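Local coordinates for protein cytochrome c class I (Sideroxydans lithotrophicus, PDB 4XXL) that probably shuttles electrons during lithoautotrophic growth, carrying them on a covalently attached, six-coordinate heme c, at residues F44-H47 against K53-P56; A73-H78 against N109-I114; A85-P88 against E92-H95. All blocks are in the same frame, centred on the assembly; numbering follows the deposited sequence.

Contact 1 (F44-H47 against K53-P56); sequences FKCH and KDGP. With HEC (heme c), chain B.
The heme-attachment motif CXXCH, Cys-43 to His-47, meets the loop 53-56 where the imidazole of His-47 reaches the carbonyl of Pro-56. ND1 of His-47 donates to Pro-56 O at 2.7 Å. The bond is almost straight (175° at the hydrogen); the oxygen lies in the ring plane and ND1 in the carbonyl plane, which helps to fix how the imidazole is turned. The other ring nitrogen, NE2 of His-47, binds the heme iron at 2.0 Å. This is the class I cytochrome c arrangement of an axial histidine held at both nitrogens, and the carbonyl would probably make NE2 a stronger donor to the metal. The Pro-56 ring sits alongside, its CD 3.6 Å from CE1 of His-47 and against the porphyrin too, while Tyr-58 stacks on the imidazole. Gly-55 has no side chain, letting the loop pass close by the imidazole.

One residue earlier, SG of Cys-46 is joined to heme CAC at 1.8 Å. Its carbonyl faces the loop, and Gly-55 N donates to Cys-46 O over 2.8 Å. Lys-53, at the start of segment 53-56, has its chain turned about the CG-CD bond (chi3 -75°) to bring the ammonium to helix 43-46. NZ of Lys-53 lies in the carbonyl plane of Phe-44, 2.8 Å from Phe-44 O, and bonds weakly to Lys-45 O as well. With an alanine in place of Lys-53, the carbonyls of Phe-44 and Lys-45 would probably be left without this charged donor. Asp-54 CB lies against the sulfur of Cys-46.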
loop_
_atom_site.group_PDB
_atom_site.type_symbol
_atom_site.label_atom_id
_atom_site.label_comp_id
_atom_site.label_asym_id
_atom_site.label_seq_id
_atom_site.Cartn_x
_atom_site.Cartn_y
_atom_site.Cartn_z
ATOM N N PHE A 44 6.620 3.458 -4.578
ATOM C CA PHE A 44 7.871 3.731 -3.870
ATOM C C PHE A 44 8.309 5.201 -4.060
ATOM O O PHE A 44 9.209 5.671 -3.392
ATOM C CB PHE A 44 8.956 2.794 -4.300
ATOM C CG PHE A 44 8.775 1.372 -3.834
ATOM C CD1 PHE A 44 8.363 1.050 -2.569
ATOM C CD2 PHE A 44 9.055 0.335 -4.709
ATOM C CE1 PHE A 44 8.274 -0.298 -2.159
ATOM C CE2 PHE A 44 8.978 -0.988 -4.334
ATOM C CZ PHE A 44 8.556 -1.308 -3.054
ATOM N N LYS A 45 7.645 5.955 -4.922
ATOM C CA LYS A 45 7.985 7.393 -4.986
ATOM C C LYS A 45 7.559 8.108 -3.707
ATOM O O LYS A 45 8.164 9.101 -3.322
ATOM C CB LYS A 45 7.322 8.045 -6.193
ATOM C CG LYS A 45 7.706 7.442 -7.517
ATOM C CD LYS A 45 9.211 7.467 -7.720
ATOM C CE LYS A 45 9.636 7.367 -9.171
ATOM N NZ LYS A 45 8.881 6.367 -9.935
ATOM N N CYS A 46 6.530 7.591 -3.064
ATOM C CA CYS A 46 6.057 8.198 -1.841
ATOM C C CYS A 46 6.235 7.358 -0.562
ATOM O O CYS A 46 6.029 7.869 0.518
ATOM C CB CYS A 46 4.605 8.503 -2.022
ATOM S SG CYS A 46 4.246 9.805 -3.244
ATOM N N HIS A 47 6.445 6.042 -0.711
ATOM C CA HIS A 47 6.500 5.108 0.430
ATOM C C HIS A 47 7.825 4.399 0.419
ATOM O O HIS A 47 8.284 3.997 -0.650
ATOM C CB HIS A 47 5.364 4.080 0.362
ATOM C CG HIS A 47 3.971 4.665 0.484
ATOM N ND1 HIS A 47 3.398 4.948 1.702
ATOM C CD2 HIS A 47 3.022 4.939 -0.448
ATOM C CE1 HIS A 47 2.143 5.321 1.503
ATOM N NE2 HIS A 47 1.908 5.394 0.196
ATOM N N LYS A 53 8.413 8.776 3.626
ATOM C CA LYS A 53 8.526 9.883 2.737
ATOM C C LYS A 53 7.224 10.647 2.763
ATOM O O LYS A 53 6.651 10.907 3.839
ATOM C CB LYS A 53 8.928 9.389 1.344
ATOM C CG LYS A 53 10.353 8.883 1.250
ATOM C CD LYS A 53 10.848 8.915 -0.190
ATOM C CE LYS A 53 10.211 7.775 -0.984
ATOM N NZ LYS A 53 10.910 7.624 -2.306
ATOM N N ASP A 54 6.691 10.975 1.603
ATOM C CA ASP A 54 5.406 11.706 1.499
ATOM C C ASP A 54 4.288 10.907 2.210
ATOM O O ASP A 54 3.439 11.428 2.969
ATOM C CB ASP A 54 5.047 11.965 0.021
ATOM C CG ASP A 54 6.234 12.498 -0.835
ATOM O OD1 ASP A 54 7.186 11.715 -1.160
ATOM O OD2 ASP A 54 6.137 13.685 -1.260
ATOM N N GLY A 55 4.360 9.585 2.027
ATOM C CA GLY A 55 3.448 8.644 2.622
ATOM C C GLY A 55 4.115 7.844 3.759
ATOM O O GLY A 55 5.329 7.898 3.950
ATOM N N PRO A 56 3.339 7.197 4.622
ATOM C CA PRO A 56 3.906 6.398 5.761
ATOM C C PRO A 56 4.747 5.235 5.267
ATOM O O PRO A 56 4.510 4.697 4.146
ATOM C CB PRO A 56 2.683 5.884 6.492
ATOM C CG PRO A 56 1.637 5.879 5.417
ATOM C CD PRO A 56 1.883 7.095 4.590
HETATM FE FE HEC B . 0.086 5.622 -0.578
HETATM C CHA HEC B . -1.319 5.999 2.581
HETATM C CHB HEC B . -0.184 2.191 -0.308
HETATM C CHC HEC B . 0.998 5.295 -3.893
HETATM C CHD HEC B . 0.945 8.880 -0.633
HETATM N NA HEC B . -0.676 4.362 0.865
HETATM C C1A HEC B . -1.114 4.716 2.090
HETATM C C2A HEC B . -1.373 3.519 2.805
HETATM C C3A HEC B . -1.026 2.473 1.983
HETATM C C4A HEC B . -0.574 3.014 0.748
HETATM C CMA HEC B . -1.056 1.006 2.283
HETATM C CAA HEC B . -1.922 3.495 4.231
HETATM C CBA HEC B . -3.433 3.540 4.183
HETATM C CGA HEC B . -4.098 3.388 5.540
HETATM O O1A HEC B . -3.437 3.558 6.575
HETATM O O2A HEC B . -5.299 2.958 5.585
HETATM N NB HEC B . 0.369 4.073 -1.851
HETATM C C1B HEC B . 0.201 2.742 -1.542
HETATM C C2B HEC B . 0.474 1.955 -2.701
HETATM C C3B HEC B . 0.787 2.768 -3.722
HETATM C C4B HEC B . 0.708 4.128 -3.205
HETATM C CMB HEC B . 0.375 0.456 -2.748
HETATM C CAB HEC B . 1.036 2.471 -5.149
HETATM C CBB HEC B . -0.113 1.893 -5.736
HETATM N NC HEC B . 0.883 6.903 -2.004
HETATM C C1C HEC B . 1.124 6.509 -3.281
HETATM C C2C HEC B . 1.719 7.637 -3.881
HETATM C C3C HEC B . 1.821 8.679 -2.979
HETATM C C4C HEC B . 1.219 8.166 -1.791
HETATM C CMC HEC B . 2.237 7.603 -5.271
HETATM C CAC HEC B . 2.441 10.049 -3.210
HETATM C CBC HEC B . 1.995 10.824 -4.288
HETATM N ND HEC B . -0.199 7.096 0.660
HETATM C C1D HEC B . 0.255 8.389 0.503
HETATM C C2D HEC B . -0.142 9.248 1.647
HETATM C C3D HEC B . -0.756 8.436 2.497
HETATM C C4D HEC B . -0.763 7.081 1.914
HETATM C CMD HEC B . 0.149 10.692 1.788
HETATM C CAD HEC B . -1.318 8.799 3.883
HETATM C CBD HEC B . -2.755 9.220 3.785
HETATM C CGD HEC B . -3.421 9.619 5.107
HETATM O O1D HEC B . -2.992 9.237 6.239
HETATM O O2D HEC B . -4.482 10.296 5.035
#

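Contact 2 (A73-H78 against N109-I114); sequences AKLIHH and NLVDWI. With HEC (heme c), chain B.
Leu-75 and Val-111 make the tightest contact between helix segments 73-78 and 109-114: CB of Leu-75 comes within 3.6 Å of CG1 of Val-111 and also lies near its other methyl, CG2. Val-111 serves two neighbours: its first torsion (chi1 168°, CG1 anti to the backbone N) aims CG1 at Leu-75 and CG2 at Ile-76. The latter pair cross at about a right angle, with Ile-76 CG1 3.9 Å from Val-111 CG2. Further along 109-114, CG2 of Ile-114 approaches the end of Leu-75, 4.1 Å from its CD1, the two side chains crossing at a slant. All of this is hydrocarbon against hydrocarbon.

The heme edge completes the layer. CD2 of Leu-75 lies 3.9 Å from the heme methyl CMA, while Leu-110 CD2 and Ile-114 CD1 both touch the next methyl, CMB. His-78, one helical turn on from Leu-75, lays one ring face over the propionate carbon CBA and brings CE1 to 3.3 Å from heme C1A; its ring also meets that of His-95.

In the next shell, Val-61 and Tyr-65 of helix 58-65 back Leu-75, and Tyr-58 and Val-61 back Ile-114. Trp-113 and Asn-109 turn instead to helix 31-40. The axes of segments 73-78 and 109-114 pass 9.5 Å apart at 121°, and the contact is confined to two residues of each. A C-terminal helix packed on the N-terminal one, with a further helix lying against it so that aliphatic groups line one porphyrin edge, is the build of the class I cytochrome c fold.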
loop_
_atom_site.group_PDB
_atom_site.type_symbol
_atom_site.label_atom_id
_atom_site.label_comp_id
_atom_site.label_asym_id
_atom_site.label_seq_id
_atom_site.Cartn_x
_atom_site.Cartn_y
_atom_site.Cartn_z
ATOM N N ALA A 73 -8.834 -6.634 3.216
ATOM C CA ALA A 73 -9.925 -6.023 2.464
ATOM C C ALA A 73 -9.818 -4.477 2.546
ATOM O O ALA A 73 -10.090 -3.746 1.576
ATOM C CB ALA A 73 -11.264 -6.466 2.997
ATOM N N LYS A 74 -9.442 -3.978 3.744
ATOM C CA LYS A 74 -9.341 -2.525 3.924
ATOM C C LYS A 74 -8.280 -1.895 3.035
ATOM O O LYS A 74 -8.516 -0.784 2.521
ATOM C CB LYS A 74 -9.034 -2.108 5.351
ATOM C CG LYS A 74 -10.206 -2.211 6.310
ATOM C CD LYS A 74 -10.915 -0.878 6.520
ATOM C CE LYS A 74 -11.244 -0.641 7.999
ATOM N NZ LYS A 74 -12.539 -1.253 8.419
ATOM N N LEU A 75 -7.132 -2.560 2.919
ATOM C CA LEU A 75 -6.057 -1.982 2.086
ATOM C C LEU A 75 -6.333 -2.205 0.596
ATOM O O LEU A 75 -5.982 -1.345 -0.233
ATOM C CB LEU A 75 -4.654 -2.504 2.449
ATOM C CG LEU A 75 -4.052 -2.036 3.808
ATOM C CD1 LEU A 75 -2.588 -2.378 3.906
ATOM C CD2 LEU A 75 -4.239 -0.514 4.011
ATOM N N ILE A 76 -6.974 -3.312 0.253
ATOM C CA ILE A 76 -7.406 -3.483 -1.172
ATOM C C ILE A 76 -8.362 -2.338 -1.547
ATOM O O ILE A 76 -8.211 -1.736 -2.634
ATOM C CB ILE A 76 -8.050 -4.857 -1.461
ATOM C CG1 ILE A 76 -6.969 -5.913 -1.352
ATOM C CG2 ILE A 76 -8.742 -4.834 -2.829
ATOM C CD1 ILE A 76 -7.464 -7.363 -1.413
ATOM N N HIS A 77 -9.307 -2.024 -0.626
ATOM C CA HIS A 77 -10.177 -0.885 -0.797
ATOM C C HIS A 77 -9.413 0.419 -0.911
ATOM O O HIS A 77 -9.628 1.204 -1.828
ATOM C CB HIS A 77 -11.211 -0.813 0.326
ATOM C CG HIS A 77 -12.038 0.407 0.265
ATOM N ND1 HIS A 77 -13.137 0.527 -0.558
ATOM C CD2 HIS A 77 -11.904 1.597 0.890
ATOM C CE1 HIS A 77 -13.661 1.732 -0.414
ATOM N NE2 HIS A 77 -12.930 2.403 0.457
ATOM N N HIS A 78 -8.470 0.620 -0.027
ATOM C CA HIS A 78 -7.732 1.873 -0.019
ATOM C C HIS A 78 -6.998 2.130 -1.337
ATOM O O HIS A 78 -6.936 3.264 -1.784
ATOM C CB HIS A 78 -6.677 1.842 1.089
ATOM C CG HIS A 78 -5.769 3.026 1.067
ATOM N ND1 HIS A 78 -4.515 3.020 0.507
ATOM C CD2 HIS A 78 -5.982 4.292 1.502
ATOM C CE1 HIS A 78 -4.000 4.223 0.606
ATOM N NE2 HIS A 78 -4.843 4.992 1.250
ATOM N N ASN A 109 -1.738 -9.654 -3.714
ATOM C CA ASN A 109 -0.392 -10.040 -3.342
ATOM C C ASN A 109 0.426 -8.842 -2.857
ATOM O O ASN A 109 1.176 -8.934 -1.852
ATOM C CB ASN A 109 0.302 -10.696 -4.546
ATOM C CG ASN A 109 1.693 -11.119 -4.233
ATOM O OD1 ASN A 109 1.898 -12.024 -3.450
ATOM N ND2 ASN A 109 2.657 -10.434 -4.816
ATOM N N LEU A 110 0.229 -7.694 -3.468
ATOM C CA LEU A 110 0.935 -6.498 -2.998
ATOM C C LEU A 110 0.461 -6.059 -1.571
ATOM O O LEU A 110 1.298 -5.788 -0.707
ATOM C CB LEU A 110 0.731 -5.327 -3.928
ATOM C CG LEU A 110 1.224 -3.960 -3.446
ATOM C CD1 LEU A 110 2.698 -3.927 -3.094
ATOM C CD2 LEU A 110 0.989 -2.962 -4.551
ATOM N N VAL A 111 -0.838 -6.071 -1.317
ATOM C CA VAL A 111 -1.401 -5.789 -0.003
ATOM C C VAL A 111 -0.844 -6.758 1.012
ATOM O O VAL A 111 -0.451 -6.389 2.119
ATOM C CB VAL A 111 -2.950 -5.781 -0.067
ATOM C CG1 VAL A 111 -3.608 -5.779 1.344
ATOM C CG2 VAL A 111 -3.383 -4.508 -0.819
ATOM N N ASP A 112 -0.835 -8.032 0.651
ATOM C CA ASP A 112 -0.370 -9.060 1.591
ATOM C C ASP A 112 1.111 -8.836 1.955
ATOM O O ASP A 112 1.532 -8.987 3.119
ATOM C CB ASP A 112 -0.604 -10.479 1.083
ATOM C CG ASP A 112 -2.066 -10.858 0.998
ATOM O OD1 ASP A 112 -2.910 -10.209 1.639
ATOM O OD2 ASP A 112 -2.347 -11.837 0.311
ATOM N N TRP A 113 1.890 -8.413 0.979
ATOM C CA TRP A 113 3.307 -8.073 1.217
ATOM C C TRP A 113 3.401 -6.931 2.187
ATOM O O TRP A 113 4.084 -7.054 3.229
ATOM C CB TRP A 113 4.037 -7.766 -0.081
ATOM C CG TRP A 113 5.484 -7.399 0.141
ATOM C CD1 TRP A 113 6.460 -8.152 0.683
ATOM C CD2 TRP A 113 6.079 -6.106 -0.116
ATOM N NE1 TRP A 113 7.621 -7.420 0.806
ATOM C CE2 TRP A 113 7.422 -6.169 0.321
ATOM C CE3 TRP A 113 5.601 -4.914 -0.606
ATOM C CZ2 TRP A 113 8.291 -5.094 0.219
ATOM C CZ3 TRP A 113 6.454 -3.856 -0.705
ATOM C CH2 TRP A 113 7.795 -3.946 -0.300
ATOM N N ILE A 114 2.731 -5.830 1.895
ATOM C CA ILE A 114 2.712 -4.702 2.812
ATOM C C ILE A 114 2.385 -5.076 4.253
ATOM O O ILE A 114 3.108 -4.651 5.183
ATOM C CB ILE A 114 1.777 -3.568 2.295
ATOM C CG1 ILE A 114 2.403 -2.917 1.028
ATOM C CG2 ILE A 114 1.487 -2.531 3.381
ATOM C CD1 ILE A 114 1.433 -2.035 0.244
HETATM FE FE HEC B . 0.086 5.622 -0.578
HETATM C CHA HEC B . -1.319 5.999 2.581
HETATM C CHB HEC B . -0.184 2.191 -0.308
HETATM C CHC HEC B . 0.998 5.295 -3.893
HETATM C CHD HEC B . 0.945 8.880 -0.633
HETATM N NA HEC B . -0.676 4.362 0.865
HETATM C C1A HEC B . -1.114 4.716 2.090
HETATM C C2A HEC B . -1.373 3.519 2.805
HETATM C C3A HEC B . -1.026 2.473 1.983
HETATM C C4A HEC B . -0.574 3.014 0.748
HETATM C CMA HEC B . -1.056 1.006 2.283
HETATM C CAA HEC B . -1.922 3.495 4.231
HETATM C CBA HEC B . -3.433 3.540 4.183
HETATM C CGA HEC B . -4.098 3.388 5.540
HETATM O O1A HEC B . -3.437 3.558 6.575
HETATM O O2A HEC B . -5.299 2.958 5.585
HETATM N NB HEC B . 0.369 4.073 -1.851
HETATM C C1B HEC B . 0.201 2.742 -1.542
HETATM C C2B HEC B . 0.474 1.955 -2.701
HETATM C C3B HEC B . 0.787 2.768 -3.722
HETATM C C4B HEC B . 0.708 4.128 -3.205
HETATM C CMB HEC B . 0.375 0.456 -2.748
HETATM C CAB HEC B . 1.036 2.471 -5.149
HETATM C CBB HEC B . -0.113 1.893 -5.736
HETATM N NC HEC B . 0.883 6.903 -2.004
HETATM C C1C HEC B . 1.124 6.509 -3.281
HETATM C C2C HEC B . 1.719 7.637 -3.881
HETATM C C3C HEC B . 1.821 8.679 -2.979
HETATM C C4C HEC B . 1.219 8.166 -1.791
HETATM C CMC HEC B . 2.237 7.603 -5.271
HETATM C CAC HEC B . 2.441 10.049 -3.210
HETATM C CBC HEC B . 1.995 10.824 -4.288
HETATM N ND HEC B . -0.199 7.096 0.660
HETATM C C1D HEC B . 0.255 8.389 0.503
HETATM C C2D HEC B . -0.142 9.248 1.647
HETATM C C3D HEC B . -0.756 8.436 2.497
HETATM C C4D HEC B . -0.763 7.081 1.914
HETATM C CMD HEC B . 0.149 10.692 1.788
HETATM C CAD HEC B . -1.318 8.799 3.883
HETATM C CBD HEC B . -2.755 9.220 3.785
HETATM C CGD HEC B . -3.421 9.619 5.107
HETATM O O1D HEC B . -2.992 9.237 6.239
HETATM O O2D HEC B . -4.482 10.296 5.035
#

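Contact 3 (A85-P88 against E92-H95); sequences AKFP and EEEH. With HEC (heme c), chain B.
Backbone bonds between Ala-85 and Glu-93 tie the two short strands into an antiparallel hairpin. Ala-85 N donates to Glu-93 O at 2.8 Å, and Glu-93 N returns the bond to Ala-85 O at 3.0 Å, which makes these two a hydrogen-bonded pair. The CA of Glu-92 adds a CA-H...O contact to Ala-85 O.

One salt bridge spans the next, non-hydrogen-bonded pair. The chain of Lys-86 is kinked along most of its length, and its NZ reaches OE2 of Glu-92 at 3.2 Å, on the anti side and 26° out of the carboxylate plane. The other oxygen, OE1, has a long, weak ion pair with Lys-84.

Packing centres on Phe-87. The heme methyl CMD lies over the centre of one ring face, 3.8 Å above the plane; over the opposite face, toward the rim, is OE2 of Glu-93. The chain of Glu-93 crosses the ring at about a right angle, its CG 3.6 Å from Phe-87 CE1, and its carboxylate is hydrogen-bonded to His-91, whose ring stacks on Phe-87. Ala-85 CB lies at the edge of the His-95 imidazole, 4.0 Å from CB of His-95.

Two bonds reach the heme. His-95 NE2 binds the iron at 2.0 Å, opposite His-47, and Lys-86 N donates almost straight (171°) to the propionate oxygen O2D. The hairpin and the residue that follows it thus hold both an iron ligand and a propionate, whose negative charge the backbone N-H is likely to offset in part; bis-histidine ligation is consistent with a lower redox potential than the histidine-methionine pair of many relatives.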
loop_
_atom_site.group_PDB
_atom_site.type_symbol
_atom_site.label_atom_id
_atom_site.label_comp_id
_atom_site.label_asym_id
_atom_site.label_seq_id
_atom_site.Cartn_x
_atom_site.Cartn_y
_atom_site.Cartn_z
ATOM N N ALA A 85 -6.246 11.537 0.764
ATOM C CA ALA A 85 -4.978 11.185 1.387
ATOM C C ALA A 85 -4.445 12.504 1.885
ATOM O O ALA A 85 -4.395 13.494 1.131
ATOM C CB ALA A 85 -4.011 10.516 0.400
ATOM N N LYS A 86 -4.197 12.548 3.207
ATOM C CA LYS A 86 -3.696 13.766 3.825
ATOM C C LYS A 86 -2.190 13.687 3.859
ATOM O O LYS A 86 -1.584 12.737 4.360
ATOM C CB LYS A 86 -4.262 13.938 5.224
ATOM C CG LYS A 86 -3.564 15.013 6.022
ATOM C CD LYS A 86 -3.791 16.378 5.425
ATOM C CE LYS A 86 -4.293 17.340 6.492
ATOM N NZ LYS A 86 -5.741 17.085 6.754
ATOM N N PHE A 87 -1.550 14.733 3.293
ATOM C CA PHE A 87 -0.080 14.773 3.216
ATOM C C PHE A 87 0.543 15.449 4.430
ATOM O O PHE A 87 -0.140 16.262 5.141
ATOM C CB PHE A 87 0.396 15.422 1.907
ATOM C CG PHE A 87 0.241 14.540 0.671
ATOM C CD1 PHE A 87 -1.007 14.163 0.242
ATOM C CD2 PHE A 87 1.350 14.070 -0.017
ATOM C CE1 PHE A 87 -1.137 13.358 -0.874
ATOM C CE2 PHE A 87 1.208 13.252 -1.155
ATOM C CZ PHE A 87 -0.032 12.874 -1.528
ATOM N N PRO A 88 1.868 15.238 4.638
ATOM C CA PRO A 88 2.511 15.805 5.790
ATOM C C PRO A 88 2.394 17.329 5.888
ATOM O O PRO A 88 2.171 17.842 7.010
ATOM C CB PRO A 88 3.973 15.362 5.591
ATOM C CG PRO A 88 3.843 13.993 5.031
ATOM C CD PRO A 88 2.759 14.223 4.005
ATOM N N GLU A 92 -4.199 17.921 0.698
ATOM C CA GLU A 92 -4.792 16.627 0.402
ATOM C C GLU A 92 -4.822 16.363 -1.096
ATOM O O GLU A 92 -4.853 17.265 -1.903
ATOM C CB GLU A 92 -6.214 16.571 0.947
ATOM C CG GLU A 92 -6.257 16.573 2.468
ATOM C CD GLU A 92 -7.609 16.973 3.064
ATOM O OE1 GLU A 92 -8.496 17.465 2.316
ATOM O OE2 GLU A 92 -7.765 16.801 4.311
ATOM N N GLU A 93 -4.830 15.082 -1.419
ATOM C CA GLU A 93 -4.967 14.611 -2.829
ATOM C C GLU A 93 -5.804 13.341 -2.761
ATOM O O GLU A 93 -5.882 12.708 -1.740
ATOM C CB GLU A 93 -3.631 14.218 -3.456
ATOM C CG GLU A 93 -2.600 15.342 -3.456
ATOM C CD GLU A 93 -1.274 14.975 -4.117
ATOM O OE1 GLU A 93 -1.139 13.889 -4.751
ATOM O OE2 GLU A 93 -0.316 15.811 -3.982
ATOM N N GLU A 94 -6.409 12.961 -3.885
ATOM C CA GLU A 94 -7.073 11.642 -3.959
ATOM C C GLU A 94 -5.904 10.639 -4.072
ATOM O O GLU A 94 -4.960 10.875 -4.869
ATOM C CB GLU A 94 -7.992 11.549 -5.191
ATOM C CG GLU A 94 -9.198 12.467 -5.254
ATOM C CD GLU A 94 -9.621 12.895 -6.704
ATOM O OE1 GLU A 94 -9.577 14.145 -6.982
ATOM O OE2 GLU A 94 -9.965 12.012 -7.576
ATOM N N HIS A 95 -5.912 9.543 -3.285
ATOM C CA HIS A 95 -4.794 8.569 -3.308
ATOM C C HIS A 95 -4.707 7.882 -4.667
ATOM O O HIS A 95 -5.764 7.677 -5.313
ATOM C CB HIS A 95 -4.905 7.567 -2.170
ATOM C CG HIS A 95 -3.665 6.704 -1.945
ATOM N ND1 HIS A 95 -3.413 5.591 -2.698
ATOM C CD2 HIS A 95 -2.531 6.907 -1.225
ATOM C CE1 HIS A 95 -2.244 5.073 -2.368
ATOM N NE2 HIS A 95 -1.693 5.800 -1.400
HETATM FE FE HEC B . 0.086 5.622 -0.578
HETATM C CHA HEC B . -1.319 5.999 2.581
HETATM C CHB HEC B . -0.184 2.191 -0.308
HETATM C CHC HEC B . 0.998 5.295 -3.893
HETATM C CHD HEC B . 0.945 8.880 -0.633
HETATM N NA HEC B . -0.676 4.362 0.865
HETATM C C1A HEC B . -1.114 4.716 2.090
HETATM C C2A HEC B . -1.373 3.519 2.805
HETATM C C3A HEC B . -1.026 2.473 1.983
HETATM C C4A HEC B . -0.574 3.014 0.748
HETATM C CMA HEC B . -1.056 1.006 2.283
HETATM C CAA HEC B . -1.922 3.495 4.231
HETATM C CBA HEC B . -3.433 3.540 4.183
HETATM C CGA HEC B . -4.098 3.388 5.540
HETATM O O1A HEC B . -3.437 3.558 6.575
HETATM O O2A HEC B . -5.299 2.958 5.585
HETATM N NB HEC B . 0.369 4.073 -1.851
HETATM C C1B HEC B . 0.201 2.742 -1.542
HETATM C C2B HEC B . 0.474 1.955 -2.701
HETATM C C3B HEC B . 0.787 2.768 -3.722
HETATM C C4B HEC B . 0.708 4.128 -3.205
HETATM C CMB HEC B . 0.375 0.456 -2.748
HETATM C CAB HEC B . 1.036 2.471 -5.149
HETATM C CBB HEC B . -0.113 1.893 -5.736
HETATM N NC HEC B . 0.883 6.903 -2.004
HETATM C C1C HEC B . 1.124 6.509 -3.281
HETATM C C2C HEC B . 1.719 7.637 -3.881
HETATM C C3C HEC B . 1.821 8.679 -2.979
HETATM C C4C HEC B . 1.219 8.166 -1.791
HETATM C CMC HEC B . 2.237 7.603 -5.271
HETATM C CAC HEC B . 2.441 10.049 -3.210
HETATM C CBC HEC B . 1.995 10.824 -4.288
HETATM N ND HEC B . -0.199 7.096 0.660
HETATM C C1D HEC B . 0.255 8.389 0.503
HETATM C C2D HEC B . -0.142 9.248 1.647
HETATM C C3D HEC B . -0.756 8.436 2.497
HETATM C C4D HEC B . -0.763 7.081 1.914
HETATM C CMD HEC B . 0.149 10.692 1.788
HETATM C CAD HEC B . -1.318 8.799 3.883
HETATM C CBD HEC B . -2.755 9.220 3.785
HETATM C CGD HEC B . -3.421 9.619 5.107
HETATM O O1D HEC B . -2.992 9.237 6.239
HETATM O O2D HEC B . -4.482 10.296 5.035
#

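In the fold
Contacts 1 and 3 each bring one histidine to the iron from opposite sides of the heme, whereas contact 2 supplies no iron ligand and lines one porphyrin edge. Contact 2 is the buried one, near the middle of the chain and wholly apolar between its helices. Contacts 1 and 3 are only partly buried, and polar bonds carry them: backbone carbonyls gripped by a lysine, an imidazole and a backbone N-H in contact 1, strand pairing and an exposed salt bridge in contact 3. The three contacts also touch one another: Phe-44 of contact 1 packs on Trp-113 of contact 2, and Asp-54 on Phe-87 of contact 3. Along the chain, contact 3 is nested inside the loop that contact 2 closes, while contact 1 comes before both.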